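Alpha-L-arabinosidase (Xanthomonas axonopodis pv. citri, PDB 6D25) probably releases L-arabinofuranose side chains from arabinoxylans, including internally di-substituted units, as a trimeric glycoside hydrolase of family GH51. Local coordinates at residues A[59-62]-A[63-67]; A[99-102]-A[103-107]; A[131-135]-A[136-140]; A[186-189]-A[190-194]. All coordinates share one frame; numbering follows the deposited sequence.

Overall arrangement
The four contacts are all local turns in the loops and one helix of the alpha/beta barrel. In chain order, interaction 1 follows strand 51-52, interaction 2 follows strand 93-96, interaction 3 starts helix 136-146, which leads into strand 149-154, and interaction 4 precedes strand 196-199. Interaction 3 is the common neighbour: its centre lies about 11 Å from that of interaction 1 and about 13 Å from those of interactions 2 and 4, and it touches all three. Interactions 1 and 4 are about 22 Å apart between centres and do not meet. Loops around successive barrel strands are thus packed together through residues 131-140.

Interaction 1 (A[59-62]-A[63-67]); sequences GIYG and GVWVG
Two first torsions bring the aromatic side chains of Tyr61 and Trp65 together: the indole swings opposite its own backbone nitrogen (chi1 180°), whereas the phenol ring stays beside its nitrogen and points away from the carbonyl carbon (chi1 -61°). The rings meet at a corner. Trp65 CD1 lies near the plane of the tyrosine ring, at its edge, 3.9 Å from Tyr61 CD1, and the two ring planes are close to perpendicular at 86°. Ile60 CG2 sits over the centre of one face of the phenol ring and also approaches the base of the indole, with Trp65 CB 4.4 Å from Ile60 CG2.

Behind these side chains the backbone folds tightly on itself. Ile60 O receives two amides, Trp65 N at 2.8 Å and Val64 N at 3.0 Å; the first comes nearly end-on to the carbonyl, and the second from well above its plane. Gly62 N returns an almost straight bond to Trp65 O, 3.0 Å away, so Tyr61 and Trp65 form a single beta bridge across the turn. Gly62, at its apex, has a positive phi and no side chain to accommodate. Val64 CG2 packs 3.6 Å from Gly59 O.

This turn lies in the loop after the first barrel strand, 51-52. Tyr61 OH bonds to Glu130 OE2 and Phe134 N, and Gly62 O to Arg79.

Chemically, the turn is held by main-chain bonds, above all the doubly used Ile60 carbonyl, while the aromatic corner contact adds dispersion and leaves the phenol hydroxyl to join the neighbouring loop.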
# COMPACT_ATOMS: atom_id res chain seq x y z
N GLY A 59 17.09 -23.76 11.88
CA GLY A 59 18.14 -22.84 11.61
C GLY A 59 18.39 -21.84 12.71
O GLY A 59 19.54 -21.43 12.91
N ILE A 60 17.34 -21.46 13.44
CA ILE A 60 17.48 -20.56 14.57
C ILE A 60 17.30 -21.36 15.86
O ILE A 60 18.20 -21.35 16.72
CB ILE A 60 16.47 -19.40 14.47
CG1 ILE A 60 16.77 -18.52 13.25
CG2 ILE A 60 16.45 -18.60 15.76
CD1 ILE A 60 18.04 -17.76 13.30
N TYR A 61 16.17 -21.99 16.00
CA TYR A 61 15.84 -22.76 17.21
C TYR A 61 16.53 -24.13 17.11
O TYR A 61 16.12 -24.96 16.29
CB TYR A 61 14.32 -22.90 17.39
CG TYR A 61 13.68 -21.53 17.55
CD1 TYR A 61 13.90 -20.78 18.70
CD2 TYR A 61 12.96 -20.95 16.52
CE1 TYR A 61 13.45 -19.48 18.80
CE2 TYR A 61 12.50 -19.65 16.62
CZ TYR A 61 12.71 -18.92 17.80
OH TYR A 61 12.22 -17.66 17.93
N GLY A 62 17.54 -24.33 17.97
CA GLY A 62 18.37 -25.51 17.89
C GLY A 62 19.70 -25.20 17.23
O GLY A 62 20.73 -25.48 17.78
N GLY A 63 19.67 -24.55 16.07
CA GLY A 63 20.92 -24.23 15.35
C GLY A 63 21.74 -23.13 16.00
O GLY A 63 22.96 -23.16 15.93
N VAL A 64 21.06 -22.12 16.57
CA VAL A 64 21.73 -20.93 17.17
C VAL A 64 21.26 -20.75 18.62
O VAL A 64 22.06 -20.69 19.56
CB VAL A 64 21.47 -19.67 16.34
CG1 VAL A 64 22.01 -18.43 17.04
CG2 VAL A 64 22.05 -19.80 14.94
N TRP A 65 19.96 -20.65 18.78
CA TRP A 65 19.30 -20.32 20.03
C TRP A 65 18.85 -21.60 20.72
O TRP A 65 18.04 -22.34 20.13
CB TRP A 65 18.09 -19.41 19.78
CG TRP A 65 17.39 -19.05 21.05
CD1 TRP A 65 16.27 -19.65 21.57
CD2 TRP A 65 17.81 -18.06 22.01
NE1 TRP A 65 15.97 -19.09 22.79
CE2 TRP A 65 16.88 -18.10 23.06
CE3 TRP A 65 18.86 -17.14 22.06
CZ2 TRP A 65 17.01 -17.28 24.18
CZ3 TRP A 65 18.96 -16.30 23.14
CH2 TRP A 65 18.04 -16.36 24.19
N VAL A 66 19.30 -21.85 21.94
CA VAL A 66 18.80 -22.99 22.70
C VAL A 66 18.07 -22.49 23.95
O VAL A 66 17.36 -23.25 24.56
CB VAL A 66 19.93 -23.98 23.05
CG1 VAL A 66 20.51 -24.62 21.79
CG2 VAL A 66 21.04 -23.34 23.87
N GLY A 67 18.27 -21.25 24.35
CA GLY A 67 17.64 -20.73 25.58
C GLY A 67 18.57 -20.87 26.77
O GLY A 67 19.35 -21.81 26.83

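Interaction 2 (A[99-102]-A[103-107])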
# COMPACT_ATOMS: atom_id res chain seq x y z
N GLY A 99 14.82 -13.49 3.61
CA GLY A 99 13.99 -14.66 3.37
C GLY A 99 12.52 -14.34 3.34
O GLY A 99 12.09 -13.25 3.77
N CYS A 100 11.73 -15.31 2.88
CA CYS A 100 10.26 -15.24 2.86
C CYS A 100 9.69 -14.87 4.25
O CYS A 100 8.70 -14.14 4.36
CB CYS A 100 9.69 -16.54 2.35
SG CYS A 100 10.10 -16.83 0.59
N PHE A 101 10.26 -15.41 5.31
CA PHE A 101 9.78 -15.09 6.67
C PHE A 101 9.77 -13.57 6.93
O PHE A 101 8.86 -13.07 7.60
CB PHE A 101 10.64 -15.80 7.69
CG PHE A 101 10.28 -15.59 9.14
CD1 PHE A 101 9.42 -16.47 9.78
CD2 PHE A 101 10.86 -14.56 9.86
CE1 PHE A 101 9.11 -16.28 11.12
CE2 PHE A 101 10.57 -14.39 11.21
CZ PHE A 101 9.67 -15.25 11.82
N ALA A 102 10.73 -12.83 6.37
CA ALA A 102 10.87 -11.41 6.70
C ALA A 102 9.71 -10.58 6.15
O ALA A 102 9.40 -9.53 6.73
CB ALA A 102 12.19 -10.86 6.20
N ASP A 103 9.11 -11.05 5.05
CA ASP A 103 8.03 -10.31 4.41
C ASP A 103 6.70 -10.47 5.17
O ASP A 103 5.70 -9.83 4.81
CB ASP A 103 7.91 -10.75 2.94
CG ASP A 103 9.24 -10.67 2.13
OD1 ASP A 103 9.91 -9.56 2.23
OD2 ASP A 103 9.62 -11.75 1.41
N GLU A 104 6.64 -11.31 6.19
CA GLU A 104 5.48 -11.45 7.03
C GLU A 104 5.82 -11.19 8.52
O GLU A 104 4.97 -11.35 9.37
CB GLU A 104 4.92 -12.87 6.97
CG GLU A 104 4.26 -13.24 5.67
CD GLU A 104 3.58 -14.61 5.69
OE1 GLU A 104 3.94 -15.51 6.51
OE2 GLU A 104 2.69 -14.79 4.86
N TYR A 105 7.04 -10.81 8.83
CA TYR A 105 7.46 -10.63 10.23
C TYR A 105 7.06 -9.24 10.75
O TYR A 105 7.19 -8.26 10.03
CB TYR A 105 8.97 -10.77 10.32
CG TYR A 105 9.57 -10.68 11.69
CD1 TYR A 105 9.27 -11.61 12.67
CD2 TYR A 105 10.52 -9.71 12.00
CE1 TYR A 105 9.85 -11.56 13.93
CE2 TYR A 105 11.13 -9.67 13.24
CZ TYR A 105 10.81 -10.60 14.20
OH TYR A 105 11.42 -10.56 15.43
N HIS A 106 6.60 -9.20 12.00
CA HIS A 106 6.26 -7.97 12.70
C HIS A 106 7.23 -7.85 13.87
O HIS A 106 7.10 -8.63 14.85
CB HIS A 106 4.78 -7.97 13.08
CG HIS A 106 3.95 -8.08 11.85
ND1 HIS A 106 3.79 -7.01 11.00
CD2 HIS A 106 3.36 -9.13 11.24
CE1 HIS A 106 3.16 -7.39 9.91
NE2 HIS A 106 2.85 -8.68 10.03
N TRP A 107 8.16 -6.89 13.78
CA TRP A 107 9.27 -6.82 14.73
C TRP A 107 8.78 -6.70 16.19
O TRP A 107 9.47 -7.17 17.10
CB TRP A 107 10.21 -5.66 14.35
CG TRP A 107 9.67 -4.30 14.61
CD1 TRP A 107 8.98 -3.52 13.75
CD2 TRP A 107 9.80 -3.55 15.83
NE1 TRP A 107 8.66 -2.34 14.34
CE2 TRP A 107 9.16 -2.32 15.62
CE3 TRP A 107 10.44 -3.78 17.05
CZ2 TRP A 107 9.09 -1.33 16.61
CZ3 TRP A 107 10.38 -2.80 18.03
CH2 TRP A 107 9.74 -1.60 17.81
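Cys100 O accepts a hydrogen bond from Asp103 N, 3.2 Å away, with the amide well above the carbonyl plane. The same step is repeated along the chain: Glu104 N reaches Phe101 O at 3.2 Å, again from above the plane, and Tyr105 N bonds weakly to Ala102 O at 3.4 Å. Each bond reaches three residues back, as does the one from Ala102 N to Gly99 O, so the segment is a run of overlapping tight turns.

The winding brings the rings of Phe101 and Tyr105 into contact. In both, CG is turned opposite the residue's own nitrogen (chi1 -180° and -177°), and the rings cross at a slant, their planes 34° apart. Contact is concentrated at one corner, with Phe101 CE2 3.4 Å from Tyr105 CD1. Tyr105 CB rests 3.6 Å from Phe101 O.

This turn follows strand 93-96, the second strand of the alpha/beta barrel, and is entered through a cis peptide before Gly99. A disulfide from Cys100 to Cys206 ties it to the loop after strand 196-199, two strands further round. A glycerol, probably from the crystallisation liquor, is bonded to Cys100 N, and Phe101 N bonds to Glu54.

Asp103 OD1 accepts a hydrogen bond from the backbone N of Asn201. The Phe101 ring also stacks with His55. Glu104 extends outward, where OE1 bonds to Thr123 and OE2 forms a salt bridge with Lys227 of a neighbouring subunit.

Interaction 3 (A[131-135]-A[136-140])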
# COMPACT_ATOMS: atom_id res chain seq x y z
N SER A 131 7.88 -19.14 18.27
CA SER A 131 7.75 -18.64 19.67
C SER A 131 8.14 -17.16 19.78
O SER A 131 7.80 -16.49 20.76
CB SER A 131 8.63 -19.45 20.58
OG SER A 131 9.99 -19.16 20.31
N ASN A 132 8.90 -16.67 18.83
CA ASN A 132 9.48 -15.33 18.87
C ASN A 132 10.43 -15.14 20.08
O ASN A 132 10.74 -14.00 20.46
CB ASN A 132 8.44 -14.22 18.79
CG ASN A 132 7.88 -14.09 17.39
OD1 ASN A 132 8.65 -13.88 16.46
ND2 ASN A 132 6.58 -14.29 17.22
N ARG A 133 10.97 -16.24 20.62
CA ARG A 133 11.91 -16.10 21.71
C ARG A 133 13.22 -15.52 21.20
O ARG A 133 13.94 -14.87 21.93
CB ARG A 133 12.12 -17.46 22.37
CG ARG A 133 13.02 -17.42 23.59
CD ARG A 133 12.50 -16.58 24.71
NE ARG A 133 13.50 -16.37 25.74
CZ ARG A 133 14.37 -15.35 25.76
NH1 ARG A 133 14.45 -14.53 24.73
NH2 ARG A 133 15.17 -15.19 26.82
N PHE A 134 13.55 -15.78 19.93
CA PHE A 134 14.68 -15.17 19.29
C PHE A 134 14.16 -13.99 18.47
O PHE A 134 13.55 -14.20 17.40
CB PHE A 134 15.41 -16.17 18.39
CG PHE A 134 16.76 -15.72 17.87
CD1 PHE A 134 17.90 -15.92 18.62
CD2 PHE A 134 16.91 -15.15 16.62
CE1 PHE A 134 19.16 -15.60 18.15
CE2 PHE A 134 18.16 -14.80 16.14
CZ PHE A 134 19.29 -15.03 16.91
N GLY A 135 14.35 -12.78 19.00
CA GLY A 135 13.85 -11.57 18.40
C GLY A 135 14.97 -10.54 18.23
O GLY A 135 16.16 -10.89 18.22
N THR A 136 14.58 -9.27 18.13
CA THR A 136 15.56 -8.20 17.84
C THR A 136 16.75 -8.23 18.81
O THR A 136 17.91 -8.18 18.39
CB THR A 136 14.91 -6.80 17.84
OG1 THR A 136 14.07 -6.71 16.71
CG2 THR A 136 15.94 -5.70 17.79
N HIS A 137 16.51 -8.26 20.11
CA HIS A 137 17.61 -8.18 21.04
C HIS A 137 18.50 -9.42 20.93
O HIS A 137 19.74 -9.31 21.02
CB HIS A 137 17.12 -8.02 22.48
CG HIS A 137 16.59 -6.66 22.77
ND1 HIS A 137 17.16 -5.83 23.69
CD2 HIS A 137 15.53 -6.00 22.25
CE1 HIS A 137 16.47 -4.72 23.75
NE2 HIS A 137 15.48 -4.76 22.87
N GLU A 138 17.87 -10.59 20.76
CA GLU A 138 18.65 -11.80 20.78
C GLU A 138 19.52 -11.84 19.52
O GLU A 138 20.71 -12.21 19.60
CB GLU A 138 17.73 -13.03 20.90
CG GLU A 138 17.00 -13.08 22.23
CD GLU A 138 15.81 -12.15 22.42
OE1 GLU A 138 15.25 -11.65 21.40
OE2 GLU A 138 15.44 -11.94 23.57
N PHE A 139 18.95 -11.46 18.35
CA PHE A 139 19.77 -11.45 17.14
C PHE A 139 20.87 -10.37 17.24
O PHE A 139 22.07 -10.65 16.93
CB PHE A 139 18.93 -11.22 15.88
CG PHE A 139 19.78 -11.05 14.66
CD1 PHE A 139 20.48 -12.13 14.13
CD2 PHE A 139 19.96 -9.81 14.09
CE1 PHE A 139 21.29 -11.97 13.02
CE2 PHE A 139 20.78 -9.66 12.97
CZ PHE A 139 21.44 -10.75 12.45
N MET A 140 20.51 -9.16 17.63
CA MET A 140 21.50 -8.09 17.58
C MET A 140 22.63 -8.35 18.58
O MET A 140 23.82 -8.10 18.26
CB MET A 140 20.86 -6.72 17.82
CG MET A 140 19.93 -6.30 16.70
SD MET A 140 20.71 -6.26 15.05
CE MET A 140 21.74 -4.82 15.29
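In one of its two conformers Arg133 crosses Glu138 at about a right angle at the start of helix 136-146, guanidinium and carboxylate planes 87° apart. Arg133 NH1 then forms a salt bridge with Glu138 OE2 at 3.0 Å, a contact that the other conformer may not keep. The carboxylate oxygen lies in the guanidinium plane, but the arginine meets it from above the carboxylate plane. Arg117 makes a second salt bridge to the same oxygen.

A bend at chi2 (77°) turns the glutamate back toward its own helix start, where OE1 accepts Gly135 N at 2.8 Å on its anti side, tilted from the carboxylate plane. Both carboxylate oxygens are thus engaged.

Phe134 and Glu138 run past each other in opposite directions, with Phe134 CD1 3.7 Å from Glu138 CB. One face of the Phe134 ring is turned to the helix backbone at Glu138 C and Phe139 N, and Phe134 CZ comes within 3.6 Å of Phe139 CA. At the Phe139 ring, Phe134 CE2 lies at the edge, while Trp96 stacks on that ring.

Gly135 O takes Phe139 N in a nearly straight bond of 2.9 Å, the first regular turn of the helix. With Gly135 as N-cap and Glu138 three residues on, the bond from Glu138 OE1 to Gly135 N is the glutamate half of a capping box, here starting a helix of the alpha/beta barrel.

Interaction 4 (A[186-189]-A[190-194]); sequences NGRD and APWQV
The guanidinium of Arg188 lies flat on Trp192, and this stack is the compact part of the contact. Its plane is only 22° from the indole plane, with Arg188 CZ 3.5 Å from Trp192 CD1, over the five-membered ring but off-centre: a cation-pi contact. Further back along the same chain, Arg188 CG stands over the six-membered ring in a CH-pi contact, 3.5 Å from Trp192 CZ2. The bend at chi2 (68°) lets both CG and the guanidinium reach the indole face.

At the guanidinium edge two backbone carbonyls bind in its plane. Arg188 NE gives a 2.8 Å bond to Ala190 O and NH2 a straighter one of 3.0 Å to Pro191 O, each nitrogen standing above the plane of the carbonyl it meets. NH1 forms a salt bridge with Glu144 of helix 136-146. On the indole, NE1 bonds to Asp141 and His137 meets the ring edge-to-face.

The other side is looser. Asp189 and Ala190 are exposed to solvent at the outside of the turn, and within residues 186-194 their side chains touch little beyond the adjoining backbone; Asp189 OD1 has a long, weak ion pair with Arg184. Just before them, Gly187 with its positive phi ends helix 178-185 as the C-prime residue of a Schellman motif.

With two carbonyls at its edge, Glu144 on NH1 and one face on an aromatic ring, the guanidinium is probably held against rotation, and its charge is probably stabilised by Glu144 and the indole; the side chain thereby joins the exposed turn to the buried tryptophan.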
# COMPACT_ATOMS: atom_id res chain seq x y z
N ASN A 186 14.14 -2.90 27.64
CA ASN A 186 14.29 -4.29 27.26
C ASN A 186 15.76 -4.74 27.40
O ASN A 186 16.10 -5.85 27.02
CB ASN A 186 13.75 -4.51 25.85
CG ASN A 186 12.24 -4.53 25.81
OD1 ASN A 186 11.61 -4.83 26.82
ND2 ASN A 186 11.64 -4.14 24.70
N GLY A 187 16.64 -3.89 27.94
CA GLY A 187 17.96 -4.29 28.38
C GLY A 187 19.10 -3.81 27.50
O GLY A 187 20.20 -4.21 27.76
N ARG A 188 18.88 -2.97 26.50
CA ARG A 188 19.97 -2.48 25.65
C ARG A 188 20.01 -0.94 25.70
O ARG A 188 19.22 -0.23 25.07
CB ARG A 188 19.76 -2.96 24.21
CG ARG A 188 20.78 -2.41 23.24
CD ARG A 188 22.18 -2.97 23.47
NE ARG A 188 23.12 -2.25 22.60
CZ ARG A 188 24.31 -2.69 22.22
NH1 ARG A 188 24.73 -3.89 22.58
NH2 ARG A 188 25.04 -1.96 21.40
N ASP A 189 20.97 -0.42 26.44
CA ASP A 189 21.06 1.02 26.67
C ASP A 189 21.52 1.73 25.39
O ASP A 189 20.87 2.66 24.92
CB ASP A 189 21.95 1.32 27.88
CG ASP A 189 22.15 2.81 28.15
OD1 ASP A 189 21.19 3.59 28.02
OD2 ASP A 189 23.26 3.17 28.48
N ALA A 190 22.67 1.32 24.87
CA ALA A 190 23.23 2.01 23.69
C ALA A 190 22.54 1.49 22.43
O ALA A 190 22.09 0.36 22.38
CB ALA A 190 24.74 1.76 23.61
N PRO A 191 22.48 2.31 21.40
CA PRO A 191 22.05 1.81 20.10
C PRO A 191 22.93 0.64 19.62
O PRO A 191 24.09 0.53 20.02
CB PRO A 191 22.29 2.97 19.11
CG PRO A 191 22.40 4.18 19.96
CD PRO A 191 22.89 3.72 21.32
N TRP A 192 22.38 -0.21 18.79
CA TRP A 192 23.16 -1.14 18.00
C TRP A 192 23.52 -0.47 16.66
O TRP A 192 22.89 0.50 16.23
CB TRP A 192 22.38 -2.41 17.69
CG TRP A 192 22.02 -3.31 18.83
CD1 TRP A 192 22.83 -4.20 19.47
CD2 TRP A 192 20.71 -3.49 19.37
NE1 TRP A 192 22.11 -4.89 20.39
CE2 TRP A 192 20.80 -4.50 20.34
CE3 TRP A 192 19.46 -2.93 19.11
CZ2 TRP A 192 19.69 -4.94 21.07
CZ3 TRP A 192 18.37 -3.34 19.84
CH2 TRP A 192 18.48 -4.35 20.80
N GLN A 193 24.49 -1.04 15.99
CA GLN A 193 24.81 -0.68 14.62
C GLN A 193 23.97 -1.55 13.68
O GLN A 193 23.93 -2.78 13.82
CB GLN A 193 26.30 -0.91 14.34
CG GLN A 193 27.23 -0.14 15.28
CD GLN A 193 27.10 1.36 15.12
OE1 GLN A 193 27.27 1.89 14.02
NE2 GLN A 193 26.79 2.04 16.21
N VAL A 194 23.31 -0.88 12.73
CA VAL A 194 22.54 -1.52 11.68
C VAL A 194 23.07 -1.04 10.32
O VAL A 194 22.50 -0.13 9.69
CB VAL A 194 21.03 -1.27 11.83
CG1 VAL A 194 20.25 -2.00 10.74
CG2 VAL A 194 20.52 -1.70 13.21